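Local atomic coordinates of minor pilin subunit PAPF (Escherichia coli, PDB entry 2W07), a protein that serves as a minor subunit of the fimbriae (pili) of Escherichia coli, the surface filaments with which the bacterium colonises the epithelium of host organs. Residues B[74-79]-B[137-142]; B[15-20]-B[44-49]. The protein carries 1 engineered substitution. All blocks are in the same frame, centred on the assembly; numbering follows the deposited sequence.

Contact 1. Residues B[74-79]-B[137-142]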
loop_
_atom_site.group_PDB
_atom_site.type_symbol
_atom_site.label_atom_id
_atom_site.label_comp_id
_atom_site.label_asym_id
_atom_site.label_seq_id
_atom_site.Cartn_x
_atom_site.Cartn_y
_atom_site.Cartn_z
ATOM N N LEU B 74 -20.386 -3.184 -4.561
ATOM C CA LEU B 74 -19.785 -4.329 -5.224
ATOM C C LEU B 74 -20.886 -5.213 -5.776
ATOM O O LEU B 74 -21.929 -5.380 -5.151
ATOM C CB LEU B 74 -18.963 -5.147 -4.227
ATOM C CG LEU B 74 -17.741 -4.503 -3.575
ATOM C CD1 LEU B 74 -17.250 -5.382 -2.434
ATOM C CD2 LEU B 74 -16.657 -4.314 -4.626
ATOM N N ALA B 75 -20.656 -5.782 -6.950
ATOM C CA ALA B 75 -21.633 -6.678 -7.541
ATOM C C ALA B 75 -21.430 -8.017 -6.850
ATOM O O ALA B 75 -20.388 -8.255 -6.236
ATOM C CB ALA B 75 -21.388 -6.812 -9.045
ATOM N N THR B 76 -22.429 -8.884 -6.925
ATOM C CA THR B 76 -22.329 -10.203 -6.314
ATOM C C THR B 76 -22.602 -11.230 -7.404
ATOM O O THR B 76 -22.591 -10.892 -8.586
ATOM C CB THR B 76 -23.363 -10.383 -5.195
ATOM O OG1 THR B 76 -24.677 -10.421 -5.766
ATOM C CG2 THR B 76 -23.270 -9.236 -4.196
ATOM N N ASN B 77 -22.844 -12.478 -7.012
ATOM C CA ASN B 77 -23.135 -13.525 -7.984
ATOM C C ASN B 77 -24.642 -13.605 -8.193
ATOM O O ASN B 77 -25.187 -14.653 -8.541
ATOM C CB ASN B 77 -22.578 -14.875 -7.511
ATOM C CG ASN B 77 -23.193 -15.344 -6.205
ATOM O OD1 ASN B 77 -23.233 -14.607 -5.220
ATOM N ND2 ASN B 77 -23.665 -16.586 -6.189
ATOM N N ILE B 78 -25.306 -12.476 -7.964
ATOM C CA ILE B 78 -26.750 -12.356 -8.131
ATOM C C ILE B 78 -27.024 -11.045 -8.855
ATOM O O ILE B 78 -26.638 -9.976 -8.384
ATOM C CB ILE B 78 -27.486 -12.330 -6.776
ATOM C CG1 ILE B 78 -27.302 -13.665 -6.056
ATOM C CG2 ILE B 78 -28.966 -12.053 -6.995
ATOM C CD1 ILE B 78 -28.117 -13.796 -4.777
ATOM N N THR B 79 -27.679 -11.129 -10.008
ATOM C CA THR B 79 -27.985 -9.937 -10.788
ATOM C C THR B 79 -28.852 -8.988 -9.958
ATOM O O THR B 79 -29.727 -9.433 -9.213
ATOM C CB THR B 79 -28.747 -10.299 -12.078
ATOM O OG1 THR B 79 -28.271 -11.555 -12.582
ATOM C CG2 THR B 79 -28.534 -9.217 -13.144
ATOM N N PHE B 137 -25.508 -15.827 -1.970
ATOM C CA PHE B 137 -24.666 -14.876 -2.682
ATOM C C PHE B 137 -23.284 -14.803 -2.057
ATOM O O PHE B 137 -23.108 -15.078 -0.874
ATOM C CB PHE B 137 -25.300 -13.478 -2.670
ATOM C CG PHE B 137 -25.107 -12.732 -1.375
ATOM C CD1 PHE B 137 -23.899 -12.097 -1.094
ATOM C CD2 PHE B 137 -26.119 -12.689 -0.425
ATOM C CE1 PHE B 137 -23.703 -11.432 0.116
ATOM C CE2 PHE B 137 -25.933 -12.024 0.788
ATOM C CZ PHE B 137 -24.721 -11.396 1.058
ATOM N N ARG B 138 -22.311 -14.422 -2.870
ATOM C CA ARG B 138 -20.939 -14.271 -2.424
ATOM C C ARG B 138 -20.220 -13.332 -3.378
ATOM O O ARG B 138 -20.506 -13.305 -4.575
ATOM C CB ARG B 138 -20.232 -15.633 -2.359
ATOM C CG ARG B 138 -20.594 -16.604 -3.469
ATOM C CD ARG B 138 -20.027 -17.992 -3.182
ATOM N NE ARG B 138 -20.348 -18.441 -1.826
ATOM C CZ ARG B 138 -20.049 -19.642 -1.338
ATOM N NH1 ARG B 138 -19.419 -20.533 -2.092
ATOM N NH2 ARG B 138 -20.381 -19.955 -0.093
ATOM N N THR B 139 -19.300 -12.546 -2.837
ATOM C CA THR B 139 -18.548 -11.601 -3.642
ATOM C C THR B 139 -17.178 -11.399 -3.020
ATOM O O THR B 139 -16.945 -11.795 -1.873
ATOM C CB THR B 139 -19.293 -10.255 -3.737
ATOM O OG1 THR B 139 -18.516 -9.325 -4.499
ATOM C CG2 THR B 139 -19.556 -9.697 -2.354
ATOM N N THR B 140 -16.269 -10.799 -3.779
ATOM C CA THR B 140 -14.915 -10.565 -3.293
ATOM C C THR B 140 -14.410 -9.172 -3.654
ATOM O O THR B 140 -14.627 -8.679 -4.766
ATOM C CB THR B 140 -13.923 -11.590 -3.879
ATOM O OG1 THR B 140 -14.533 -12.886 -3.925
ATOM C CG2 THR B 140 -12.682 -11.671 -3.008
ATOM N N ALA B 141 -13.738 -8.547 -2.698
ATOM C CA ALA B 141 -13.174 -7.220 -2.884
ATOM C C ALA B 141 -11.694 -7.279 -2.514
ATOM O O ALA B 141 -11.290 -8.079 -1.669
ATOM C CB ALA B 141 -13.894 -6.211 -1.991
ATOM N N SER B 142 -10.887 -6.443 -3.154
ATOM C CA SER B 142 -9.465 -6.413 -2.854
ATOM C C SER B 142 -9.202 -5.240 -1.924
ATOM O O SER B 142 -9.735 -4.155 -2.118
ATOM C CB SER B 142 -8.642 -6.250 -4.130
ATOM O OG SER B 142 -8.930 -7.283 -5.052
#
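T139 and A75 are joined by a side-chain to backbone bond: the hydroxyl OG1 of T139 donates to the carbonyl O of A75 at 2.8 Å. The C=O...OG1 angle of 163° places the donor almost straight beyond the oxygen. The first torsion of T139 explains this approach, since OG1 lies anti to its own backbone N (chi1 178°) and the side chain sets out toward 74-79. CG2 of T76 lies 4.1 Å from CB of T139, and the two CG2 methyls of T76 and T139 meet at 4.2 Å.

N77 turns its amide oxygen to the backbone N of R138, the first residue of strand 138-147. OD1 of N77 accepts from this N with an N-H...O angle of 152°, the donor tilted out of the amide's carbonyl plane; the 2.5 Å separation of OD1 and N is short enough to be doubtful. A weak return bond runs from N of N77 to O of R138 at 3.5 Å.

Apolar contacts flank these bonds. CD1 of L74 presses on CB of A141 at 3.5 Å, tighter than usual for two carbons, while CD1 of I78 comes within 3.5 Å of CB of F137.

Behind this first shell, an ST turn shapes the departing chain: OG1 of T76 accepts from N of I78 at 3.1 Å and is also hydrogen-bonded to O of F81. The ring of F137 leads away from 74-79 into an aromatic group with F27 and F81. I83 of strand 81-87 packs against T76, F137 and T139, and strand 81-87 pairs with strand 73-75, the outermost strand of the five-stranded sheet within this chain. On strand 138-147, R138 to S142 pair in parallel with a strand of the other protein.

Contact 2. Residues B[15-20]-B[44-49]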
loop_
_atom_site.group_PDB
_atom_site.type_symbol
_atom_site.label_atom_id
_atom_site.label_comp_id
_atom_site.label_asym_id
_atom_site.label_seq_id
_atom_site.Cartn_x
_atom_site.Cartn_y
_atom_site.Cartn_z
ATOM N N CYS B 15 3.180 -4.150 7.838
ATOM C CA CYS B 15 2.304 -4.487 8.943
ATOM C C CYS B 15 1.529 -5.784 8.721
ATOM O O CYS B 15 1.254 -6.180 7.588
ATOM C CB CYS B 15 1.340 -3.336 9.178
ATOM S SG CYS B 15 2.147 -1.713 9.003
ATOM N N THR B 16 1.206 -6.451 9.822
ATOM C CA THR B 16 0.450 -7.694 9.790
ATOM C C THR B 16 -1.018 -7.292 9.910
ATOM O O THR B 16 -1.363 -6.432 10.716
ATOM C CB THR B 16 0.873 -8.621 10.965
ATOM O OG1 THR B 16 -0.138 -9.613 11.201
ATOM C CG2 THR B 16 1.096 -7.808 12.224
ATOM N N ILE B 17 -1.875 -7.904 9.099
ATOM C CA ILE B 17 -3.295 -7.571 9.100
ATOM C C ILE B 17 -4.142 -8.599 9.837
ATOM O O ILE B 17 -4.215 -9.767 9.445
ATOM C CB ILE B 17 -3.806 -7.405 7.659
ATOM C CG1 ILE B 17 -2.901 -6.420 6.909
ATOM C CG2 ILE B 17 -5.237 -6.905 7.668
ATOM C CD1 ILE B 17 -2.735 -5.071 7.603
ATOM N N ASN B 18 -4.791 -8.117 10.897
ATOM C CA ASN B 18 -5.622 -8.913 11.792
ATOM C C ASN B 18 -5.048 -10.316 12.013
ATOM O O ASN B 18 -5.683 -11.338 11.761
ATOM C CB ASN B 18 -7.086 -8.932 11.315
ATOM C CG ASN B 18 -7.385 -10.043 10.352
ATOM O OD1 ASN B 18 -6.674 -10.234 9.369
ATOM N ND2 ASN B 18 -8.461 -10.785 10.620
ATOM N N ASN B 19 -3.807 -10.320 12.490
ATOM C CA ASN B 19 -3.056 -11.531 12.813
ATOM C C ASN B 19 -3.029 -12.608 11.736
ATOM O O ASN B 19 -3.237 -13.786 12.024
ATOM C CB ASN B 19 -3.582 -12.121 14.125
ATOM C CG ASN B 19 -3.517 -11.130 15.269
ATOM O OD1 ASN B 19 -2.433 -10.681 15.663
ATOM N ND2 ASN B 19 -4.681 -10.771 15.806
ATOM N N GLY B 20 -2.767 -12.195 10.500
ATOM C CA GLY B 20 -2.685 -13.133 9.396
ATOM C C GLY B 20 -3.884 -14.042 9.199
ATOM O O GLY B 20 -3.785 -15.051 8.497
ATOM N N LYS B 44 -17.201 -4.370 10.216
ATOM C CA LYS B 44 -16.015 -5.184 10.423
ATOM C C LYS B 44 -14.844 -4.319 10.868
ATOM O O LYS B 44 -14.642 -3.216 10.359
ATOM C CB LYS B 44 -15.659 -5.936 9.141
ATOM N N THR B 45 -14.085 -4.827 11.832
ATOM C CA THR B 45 -12.921 -4.121 12.342
ATOM C C THR B 45 -11.706 -5.033 12.219
ATOM O O THR B 45 -11.647 -6.094 12.844
ATOM C CB THR B 45 -13.103 -3.720 13.823
ATOM O OG1 THR B 45 -14.128 -2.724 13.930
ATOM C CG2 THR B 45 -11.806 -3.162 14.388
ATOM N N ILE B 46 -10.745 -4.622 11.399
ATOM C CA ILE B 46 -9.538 -5.407 11.209
ATOM C C ILE B 46 -8.334 -4.642 11.755
ATOM O O ILE B 46 -8.144 -3.462 11.462
ATOM C CB ILE B 46 -9.347 -5.763 9.717
ATOM C CG1 ILE B 46 -9.216 -4.498 8.874
ATOM C CG2 ILE B 46 -10.547 -6.557 9.223
ATOM C CD1 ILE B 46 -7.800 -4.040 8.685
ATOM N N SER B 47 -7.534 -5.330 12.564
ATOM C CA SER B 47 -6.362 -4.734 13.193
ATOM C C SER B 47 -5.133 -4.644 12.294
ATOM O O SER B 47 -4.887 -5.515 11.453
ATOM C CB SER B 47 -6.012 -5.511 14.462
ATOM O OG SER B 47 -5.799 -6.881 14.166
ATOM N N ILE B 48 -4.367 -3.575 12.495
ATOM C CA ILE B 48 -3.148 -3.314 11.738
ATOM C C ILE B 48 -1.981 -3.162 12.719
ATOM O O ILE B 48 -1.864 -2.139 13.392
ATOM C CB ILE B 48 -3.253 -1.995 10.932
ATOM C CG1 ILE B 48 -4.614 -1.891 10.239
ATOM C CG2 ILE B 48 -2.130 -1.925 9.909
ATOM C CD1 ILE B 48 -4.853 -2.936 9.185
ATOM N N SER B 49 -1.123 -4.176 12.795
ATOM C CA SER B 49 0.037 -4.149 13.691
ATOM C C SER B 49 1.312 -3.899 12.892
ATOM O O SER B 49 1.721 -4.734 12.090
ATOM C CB SER B 49 0.147 -5.480 14.447
ATOM O OG SER B 49 1.390 -5.590 15.127
HETATM O O HOH W 1 -2.811 -7.728 12.950
#
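T16 and S49 make the hydrogen-bonded pair of a short antiparallel ladder. N of T16 donates to O of S49 at 2.9 Å, and N of S49 returns a bond to O of T16 at 3.1 Å, the latter with an N-H...O angle of 168°. I17 and I48 follow as the non-hydrogen-bonded pair. The ladder then gains one more bond, N of N18 to O of S47 at 2.7 Å, before the chain departs: N18, N19 and G20 all have positive phi, a left-handed helical turn closed by a weak bond from N of G20 to O of I17.

I17 and I48 lead the apolar contacts of the buried face. Their side chains lie alongside and point the same way; both have similar first torsions (chi1 -52° and -44°) and similar second torsions, and this matched shape lets CD1 of I17 meet CD1 of I48 at 3.4 Å, a tight fit. CG2 of I48 also touches CB of C15 at 3.8 Å, and CG2 of I17 meets CD1 of I46 at 4.0 Å. On the other face, CG2 of T16 packs closely on CB of S49.

Water joins the turn to the ladder. One molecule donates to O of T16 at 3.0 Å and accepts from N of N19 at 2.8 Å, with a weak link to OG of S47; it thus ties O of T16 in the ladder to N of N19 in the turn.

A covalent bond fixes the end of the ladder beyond T16, because C15 forms a disulfide with C50, the residue directly after S49. A disulfide tying the first strand to its antiparallel neighbour is a recognised feature of the immunoglobulin-like pilin fold.

Contacts 1 and 2 lie on opposite sides of the chain's centre, their centres 23 Å apart and their nearest atoms about 11 Å apart, without touching. Each involves an outermost strand, within this chain, of the five-stranded sheet: 16-17 in contact 2 and 73-75 in contact 1, with 42-49, 116-126 and 81-87 between them. Strand 138-147 gives a second connection, since it starts in contact 1 and its Y147 hydroxyl is hydrogen-bonded to N of C15 in contact 2. The parallel ladder along 138-142 is consistent with donor-strand complementation, by which a chaperone completes a pilin's incomplete immunoglobulin-like fold; in contact 2, I17 touches an apolar side chain of the other protein.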